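Local coordinates for protein tRNA threonylcarbamoyladenosine dehydratase (PDB 4D79) that catalyses the ATP-dependent dehydration of threonylcarbamoyladenosine at position 37 of tRNAs to its cyclic form, and can accept sulfur from the cysteine desulfurase CsdA in vitro, at residues 149-154 and 201-206; 124-129 and 251-256. All blocks are in the same frame, centred on the assembly; numbering follows the deposited sequence.

Contact 1: residues 149-154 and 201-206; sequences LVTTGG and VDCVFS. With K (potassium ion), chain I; GOL (glycerol), chain L.
Thr151 lays its methyl CG2 over the neighbouring strand, 3.7 Å from Cys203 CB and 3.9 Å from Val201 CG1. In the conformer modelled here OG1 is anti to the backbone N (chi1 -173°), which puts the methyl on the side of strand 202-206 and the hydroxyl against Asp127 of strand 124-127, a probable hydrogen bond but a doubtfully short one. The same face carries Leu149, whose CD2 reaches Val201 CG1, and it is covered by Ile139 of helix 132-144. On the other face Val204 is the centre: its CG2 meets Val150 CG2 at 3.9 Å, and its CB lies beside the methyl of Thr152, the two side chains pointing the same way. Ala252 of helix 242-266 packs on Val150 and Val204.

Between the faces runs parallel pairing. Thr151 N donates to Asp202 O in an almost straight bond (177°), Val204 N returns to Thr151 O, and Gly153 N goes to Val204 O at 2.8 Å. Thr151 O also receives a CA-H contact from Cys203.

At the start of the strands the pairing opens. A glycerol, probably from the crystallisation liquor, gives O3 to Leu149 O and takes Asp202 N, and water 1 joins Leu149 O to Asp202 OD2. That oxygen is also hydrogen-bonded to His255 NE2 of helix 242-266, and an alanine at Asp202 would probably leave both the imidazole and the water without this partner.

At the far end Ser206 O binds the potassium ion at 2.4 Å, alongside Gln158, Gln174 and Glu208. Water 2, accepting from Ser206 N, sits 3.0 Å from the potassium ion. Apolar faces and straight backbone bonds thus join the middle of this pair; where direct pairing gives out, Asp202 and a water take part at one end and the potassium ion at the other.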
loop_
_atom_site.group_PDB
_atom_site.type_symbol
_atom_site.label_atom_id
_atom_site.label_comp_id
_atom_site.label_asym_id
_atom_site.label_seq_id
_atom_site.Cartn_x
_atom_site.Cartn_y
_atom_site.Cartn_z
ATOM N N LEU B 149 -9.935 1.215 -18.453
ATOM C CA LEU B 149 -9.119 0.123 -17.964
ATOM C C LEU B 149 -7.779 0.659 -17.515
ATOM O O LEU B 149 -7.190 1.514 -18.178
ATOM C CB LEU B 149 -8.872 -0.915 -19.052
ATOM C CG LEU B 149 -7.810 -1.995 -18.838
ATOM C CD1 LEU B 149 -8.356 -3.072 -17.997
ATOM C CD2 LEU B 149 -7.329 -2.506 -20.175
ATOM N N VAL B 150 -7.270 0.096 -16.439
ATOM C CA VAL B 150 -5.867 0.261 -16.085
ATOM C C VAL B 150 -5.306 -1.124 -15.826
ATOM O O VAL B 150 -5.921 -1.939 -15.132
ATOM C CB VAL B 150 -5.649 1.224 -14.898
ATOM C CG1 VAL B 150 -6.442 0.838 -13.650
ATOM C CG2 VAL B 150 -4.135 1.339 -14.597
ATOM N N THR B 151 -4.175 -1.424 -16.448
ATOM C CA THR B 151 -3.542 -2.713 -16.268
ATOM C C THR B 151 -2.270 -2.517 -15.455
ATOM O O THR B 151 -1.810 -1.398 -15.223
ATOM C CB THR B 151 -3.244 -3.402 -17.616
ATOM O OG1 THR B 151 -2.775 -4.752 -17.395
ATOM C CG2 THR B 151 -2.185 -2.647 -18.400
ATOM N N THR B 152 -1.740 -3.627 -14.982
ATOM C CA THR B 152 -0.570 -3.631 -14.131
ATOM C C THR B 152 0.420 -4.613 -14.724
ATOM O O THR B 152 0.038 -5.707 -15.142
ATOM C CB THR B 152 -0.930 -3.988 -12.671
ATOM O OG1 THR B 152 -1.678 -5.208 -12.635
ATOM C CG2 THR B 152 -1.790 -2.889 -12.017
ATOM N N GLY B 153 1.680 -4.210 -14.803
ATOM C CA GLY B 153 2.719 -5.129 -15.204
ATOM C C GLY B 153 3.097 -6.031 -14.042
ATOM O O GLY B 153 2.387 -6.146 -13.042
ATOM N N GLY B 154 4.267 -6.648 -14.159
ATOM C CA GLY B 154 4.724 -7.547 -13.122
ATOM C C GLY B 154 5.236 -6.746 -11.941
ATOM O O GLY B 154 6.053 -5.836 -12.097
ATOM N N VAL B 201 -3.329 1.802 -23.978
ATOM C CA VAL B 201 -3.635 1.052 -22.763
ATOM C C VAL B 201 -2.741 1.594 -21.640
ATOM O O VAL B 201 -1.515 1.602 -21.771
ATOM C CB VAL B 201 -3.408 -0.462 -22.938
ATOM C CG1 VAL B 201 -3.711 -1.196 -21.643
ATOM C CG2 VAL B 201 -4.264 -1.062 -24.089
ATOM N N ASP B 202 -3.343 1.991 -20.523
ATOM C CA ASP B 202 -2.605 2.572 -19.400
ATOM C C ASP B 202 -2.081 1.439 -18.537
ATOM O O ASP B 202 -2.841 0.545 -18.163
ATOM C CB ASP B 202 -3.447 3.488 -18.501
ATOM C CG ASP B 202 -3.955 4.735 -19.194
ATOM O OD1 ASP B 202 -3.415 5.108 -20.254
ATOM O OD2 ASP B 202 -4.905 5.381 -18.648
ATOM N N CYS B 203 -0.797 1.502 -18.176
ATOM C CA CYS B 203 -0.141 0.388 -17.503
ATOM C C CYS B 203 0.689 0.875 -16.310
ATOM O O CYS B 203 1.546 1.749 -16.461
ATOM C CB CYS B 203 0.758 -0.371 -18.464
ATOM S SG CYS B 203 1.404 -1.896 -17.715
ATOM N N VAL B 204 0.453 0.281 -15.141
ATOM C CA VAL B 204 1.290 0.530 -13.975
ATOM C C VAL B 204 2.528 -0.366 -14.066
ATOM O O VAL B 204 2.421 -1.583 -14.249
ATOM C CB VAL B 204 0.526 0.245 -12.677
ATOM C CG1 VAL B 204 1.433 0.573 -11.447
ATOM C CG2 VAL B 204 -0.811 1.021 -12.614
ATOM N N PHE B 205 3.700 0.233 -13.950
ATOM C CA PHE B 205 4.964 -0.490 -14.009
ATOM C C PHE B 205 5.962 0.250 -13.131
ATOM O O PHE B 205 5.641 1.273 -12.536
ATOM C CB PHE B 205 5.482 -0.587 -15.456
ATOM C CG PHE B 205 6.160 0.659 -15.903
ATOM C CD1 PHE B 205 5.434 1.812 -16.104
ATOM C CD2 PHE B 205 7.526 0.697 -16.097
ATOM C CE1 PHE B 205 6.063 3.010 -16.469
ATOM C CE2 PHE B 205 8.152 1.889 -16.471
ATOM C CZ PHE B 205 7.427 3.036 -16.649
ATOM N N SER B 206 7.175 -0.293 -13.034
ATOM C CA SER B 206 8.248 0.351 -12.300
ATOM C C SER B 206 9.517 0.442 -13.136
ATOM O O SER B 206 9.842 -0.477 -13.886
ATOM C CB SER B 206 8.491 -0.378 -11.005
ATOM O OG SER B 206 9.662 0.125 -10.400
HETATM K K K I . 10.494 -2.785 -13.519
HETATM C C1 GOL L . -8.525 1.586 -22.465
HETATM O O1 GOL L . -9.908 1.390 -22.729
HETATM C C2 GOL L . -8.309 2.937 -21.771
HETATM O O2 GOL L . -8.926 2.971 -20.510
HETATM C C3 GOL L . -6.837 3.253 -21.533
HETATM O O3 GOL L . -6.268 2.207 -20.791
HETATM O O HOH W 1 -6.707 4.025 -17.368
HETATM O O HOH W 2 7.534 -3.187 -13.746
#

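Contact 2: residues 124-129 and 251-256; sequences YVIDAI and VAVSHA. With ATP (adenosine-5'-triphosphate), chain K.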
loop_
_atom_site.group_PDB
_atom_site.type_symbol
_atom_site.label_atom_id
_atom_site.label_comp_id
_atom_site.label_asym_id
_atom_site.label_seq_id
_atom_site.Cartn_x
_atom_site.Cartn_y
_atom_site.Cartn_z
ATOM N N TYR B 124 -14.952 1.389 -14.390
ATOM C CA TYR B 124 -13.529 1.177 -14.588
ATOM C C TYR B 124 -13.241 -0.299 -14.373
ATOM O O TYR B 124 -13.871 -0.947 -13.537
ATOM C CB TYR B 124 -12.658 2.012 -13.611
ATOM C CG TYR B 124 -11.614 2.848 -14.335
ATOM C CD1 TYR B 124 -10.384 2.297 -14.737
ATOM C CD2 TYR B 124 -11.856 4.166 -14.623
ATOM C CE1 TYR B 124 -9.455 3.070 -15.416
ATOM C CE2 TYR B 124 -10.956 4.931 -15.302
ATOM C CZ TYR B 124 -9.744 4.388 -15.677
ATOM O OH TYR B 124 -8.891 5.185 -16.381
ATOM N N VAL B 125 -12.232 -0.801 -15.073
ATOM C CA VAL B 125 -11.713 -2.150 -14.862
ATOM C C VAL B 125 -10.252 -2.043 -14.425
ATOM O O VAL B 125 -9.454 -1.362 -15.068
ATOM C CB VAL B 125 -11.852 -3.021 -16.127
ATOM C CG1 VAL B 125 -11.260 -4.416 -15.895
ATOM C CG2 VAL B 125 -13.349 -3.140 -16.527
ATOM N N ILE B 126 -9.910 -2.715 -13.341
ATOM C CA ILE B 126 -8.540 -2.802 -12.849
ATOM C C ILE B 126 -8.047 -4.223 -13.125
ATOM O O ILE B 126 -8.571 -5.217 -12.593
ATOM C CB ILE B 126 -8.433 -2.432 -11.364
ATOM C CG1 ILE B 126 -8.886 -0.978 -11.155
ATOM C CG2 ILE B 126 -6.995 -2.641 -10.867
ATOM C CD1 ILE B 126 -8.863 -0.531 -9.763
ATOM N N ASP B 127 -7.097 -4.323 -14.019
ATOM C CA ASP B 127 -6.596 -5.609 -14.464
ATOM C C ASP B 127 -5.366 -5.956 -13.643
ATOM O O ASP B 127 -4.302 -5.347 -13.812
ATOM C CB ASP B 127 -6.271 -5.594 -15.943
ATOM C CG ASP B 127 -5.331 -6.695 -16.316
ATOM O OD1 ASP B 127 -5.481 -7.776 -15.727
ATOM O OD2 ASP B 127 -4.472 -6.505 -17.196
ATOM N N ALA B 128 -5.513 -6.953 -12.776
ATOM C CA ALA B 128 -4.443 -7.415 -11.895
ATOM C C ALA B 128 -4.188 -8.899 -12.117
ATOM O O ALA B 128 -3.873 -9.647 -11.180
ATOM C CB ALA B 128 -4.792 -7.114 -10.441
ATOM N N ILE B 129 -4.333 -9.324 -13.362
ATOM C CA ILE B 129 -4.097 -10.699 -13.769
ATOM C C ILE B 129 -2.596 -10.898 -13.934
ATOM O O ILE B 129 -1.901 -10.066 -14.534
ATOM C CB ILE B 129 -4.847 -10.996 -15.090
ATOM C CG1 ILE B 129 -6.374 -10.930 -14.906
ATOM C CG2 ILE B 129 -4.472 -12.341 -15.650
ATOM C CD1 ILE B 129 -7.139 -10.856 -16.233
ATOM N N VAL B 251 -1.516 2.633 -6.883
ATOM C CA VAL B 251 -1.306 3.551 -7.996
ATOM C C VAL B 251 -2.360 3.319 -9.081
ATOM O O VAL B 251 -2.881 4.272 -9.682
ATOM C CB VAL B 251 0.119 3.412 -8.542
ATOM C CG1 VAL B 251 0.252 4.092 -9.904
ATOM C CG2 VAL B 251 1.130 3.972 -7.553
ATOM N N ALA B 252 -2.699 2.058 -9.346
ATOM C CA ALA B 252 -3.772 1.779 -10.304
ATOM C C ALA B 252 -5.099 2.438 -9.890
ATOM O O ALA B 252 -5.787 3.028 -10.726
ATOM C CB ALA B 252 -3.947 0.273 -10.466
ATOM N N VAL B 253 -5.481 2.329 -8.616
ATOM C CA VAL B 253 -6.743 2.933 -8.145
ATOM C C VAL B 253 -6.697 4.449 -8.253
ATOM O O VAL B 253 -7.613 5.074 -8.807
ATOM C CB VAL B 253 -7.054 2.459 -6.719
ATOM C CG1 VAL B 253 -8.170 3.200 -6.076
ATOM C CG2 VAL B 253 -7.395 0.973 -6.762
ATOM N N SER B 254 -5.604 5.060 -7.799
ATOM C CA SER B 254 -5.481 6.511 -7.862
ATOM C C SER B 254 -5.557 7.008 -9.297
ATOM O O SER B 254 -6.170 8.052 -9.567
ATOM C CB SER B 254 -4.179 6.977 -7.236
ATOM O OG SER B 254 -4.214 6.916 -5.808
ATOM N N HIS B 255 -4.936 6.275 -10.224
ATOM C CA HIS B 255 -5.012 6.640 -11.633
ATOM C C HIS B 255 -6.456 6.562 -12.130
ATOM O O HIS B 255 -6.952 7.485 -12.794
ATOM C CB HIS B 255 -4.107 5.715 -12.444
ATOM C CG HIS B 255 -4.086 6.022 -13.911
ATOM N ND1 HIS B 255 -3.319 7.029 -14.456
ATOM C CD2 HIS B 255 -4.773 5.476 -14.943
ATOM C CE1 HIS B 255 -3.490 7.057 -15.763
ATOM N NE2 HIS B 255 -4.381 6.137 -16.085
ATOM N N ALA B 256 -7.156 5.468 -11.808
ATOM C CA ALA B 256 -8.539 5.296 -12.254
ATOM C C ALA B 256 -9.432 6.397 -11.693
ATOM O O ALA B 256 -10.247 6.992 -12.415
ATOM C CB ALA B 256 -9.053 3.913 -11.827
HETATM P PG ATP K . 0.634 -18.248 -6.833
HETATM O O1G ATP K . 1.900 -18.726 -6.165
HETATM O O2G ATP K . -0.638 -18.790 -6.226
HETATM O O3G ATP K . 0.694 -18.266 -8.342
HETATM P PB ATP K . -0.512 -15.657 -7.018
HETATM O O1B ATP K . -0.728 -15.898 -8.496
HETATM O O2B ATP K . -1.673 -15.556 -6.045
HETATM O O3B ATP K . 0.592 -16.687 -6.454
HETATM P PA ATP K . -0.010 -12.953 -7.627
HETATM O O1A ATP K . 0.710 -13.054 -8.967
HETATM O O2A ATP K . 0.372 -11.850 -6.675
HETATM O O3A ATP K . 0.333 -14.307 -6.844
HETATM O "O5'" ATP K . -1.624 -12.966 -7.828
HETATM C "C5'" ATP K . -2.284 -13.023 -9.108
HETATM C "C4'" ATP K . -3.805 -13.224 -9.063
HETATM O "O4'" ATP K . -4.445 -13.040 -10.366
HETATM C "C3'" ATP K . -4.190 -14.626 -8.604
HETATM O "O3'" ATP K . -5.065 -14.594 -7.464
HETATM C "C2'" ATP K . -4.903 -15.225 -9.801
HETATM O "O2'" ATP K . -5.898 -16.165 -9.423
HETATM C "C1'" ATP K . -5.500 -14.027 -10.520
HETATM N N9 ATP K . -5.925 -14.396 -11.908
HETATM C C8 ATP K . -5.107 -15.032 -12.786
HETATM N N7 ATP K . -5.719 -15.280 -13.974
HETATM C C5 ATP K . -6.962 -14.805 -13.865
HETATM C C6 ATP K . -8.105 -14.743 -14.783
HETATM N N6 ATP K . -7.986 -15.271 -16.003
HETATM N N1 ATP K . -9.248 -14.190 -14.371
HETATM C C2 ATP K . -9.368 -13.687 -13.122
HETATM N N3 ATP K . -8.358 -13.708 -12.223
HETATM C C4 ATP K . -7.127 -14.235 -12.517
#
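Tyr124 and Ala256 make a CH-pi contact: the alanine methyl CB sits over the centre of the tyrosine ring, 3.6 Å from its centroid and only 11° off the normal. The phenol runs on beneath the helix backbone, so that CZ comes within 3.7 Å of Ala256 CA. A chi1 away from any staggered position swings the ring under the helix, and chi2 of -83° turns a face to the methyl. Tyr124 OH approaches the His255 ring obliquely, 4.4 Å from CD2, too distant to be more than loose packing; the polar end of that histidine is directed to Asp202.

Purely apolar contacts continue with Ile126. Its extended arm, with CG1 anti to the carbonyl carbon and CD1 anti to CA, brings CD1 to 3.7 Å from Val253 CG2, while CG2 lies 4.2 Å from Ala252 CB. The axes of strand and helix lie 9.6 Å apart, and the small methyls of Ala252 and Ala256, one helical turn apart, are consistent with this spacing.

No hydrogen bond crosses between strand and helix. Within the strand segment, Ile129 N donates to Asp127 OD1 at 3.1 Å, from above the carboxylate plane, forming an Asx turn. This turn leads the chain to the nucleotide, where Ile129 CG2 is 3.6 Å from N7 of ATP.

The helix runs nearly antiparallel to the strand, at 161°, across one face of the Rossmann-type sheet. Strands 32-36 and 149-152 flank strand 124-127, and helix 132-144 packs on Asp127 and Ile129. Beyond the helix lies the second subunit, whose Met243 packs on Val253 and Ser254.

The two contacts lie 8 Å apart, centre to centre, on one sheet, where strands 124-127, 149-152 and 202-206 are consecutive neighbours. Along the chain the order is 124-129, 149-154, 201-206, 251-256, so both segments of contact 1 fall between those of contact 2. Helix 242-266, the next element in the model after strand 202-206, turns back across the sheet to strand 124-127, and a side-chain hydrogen bond joins that helix to strand 202-206. Potassium at the end of contact 1 and ATP beside the loop of contact 2 put ligand sites at strand ends, as in Rossmann-type folds, while helix 242-266 packs one sheet face toward the second subunit.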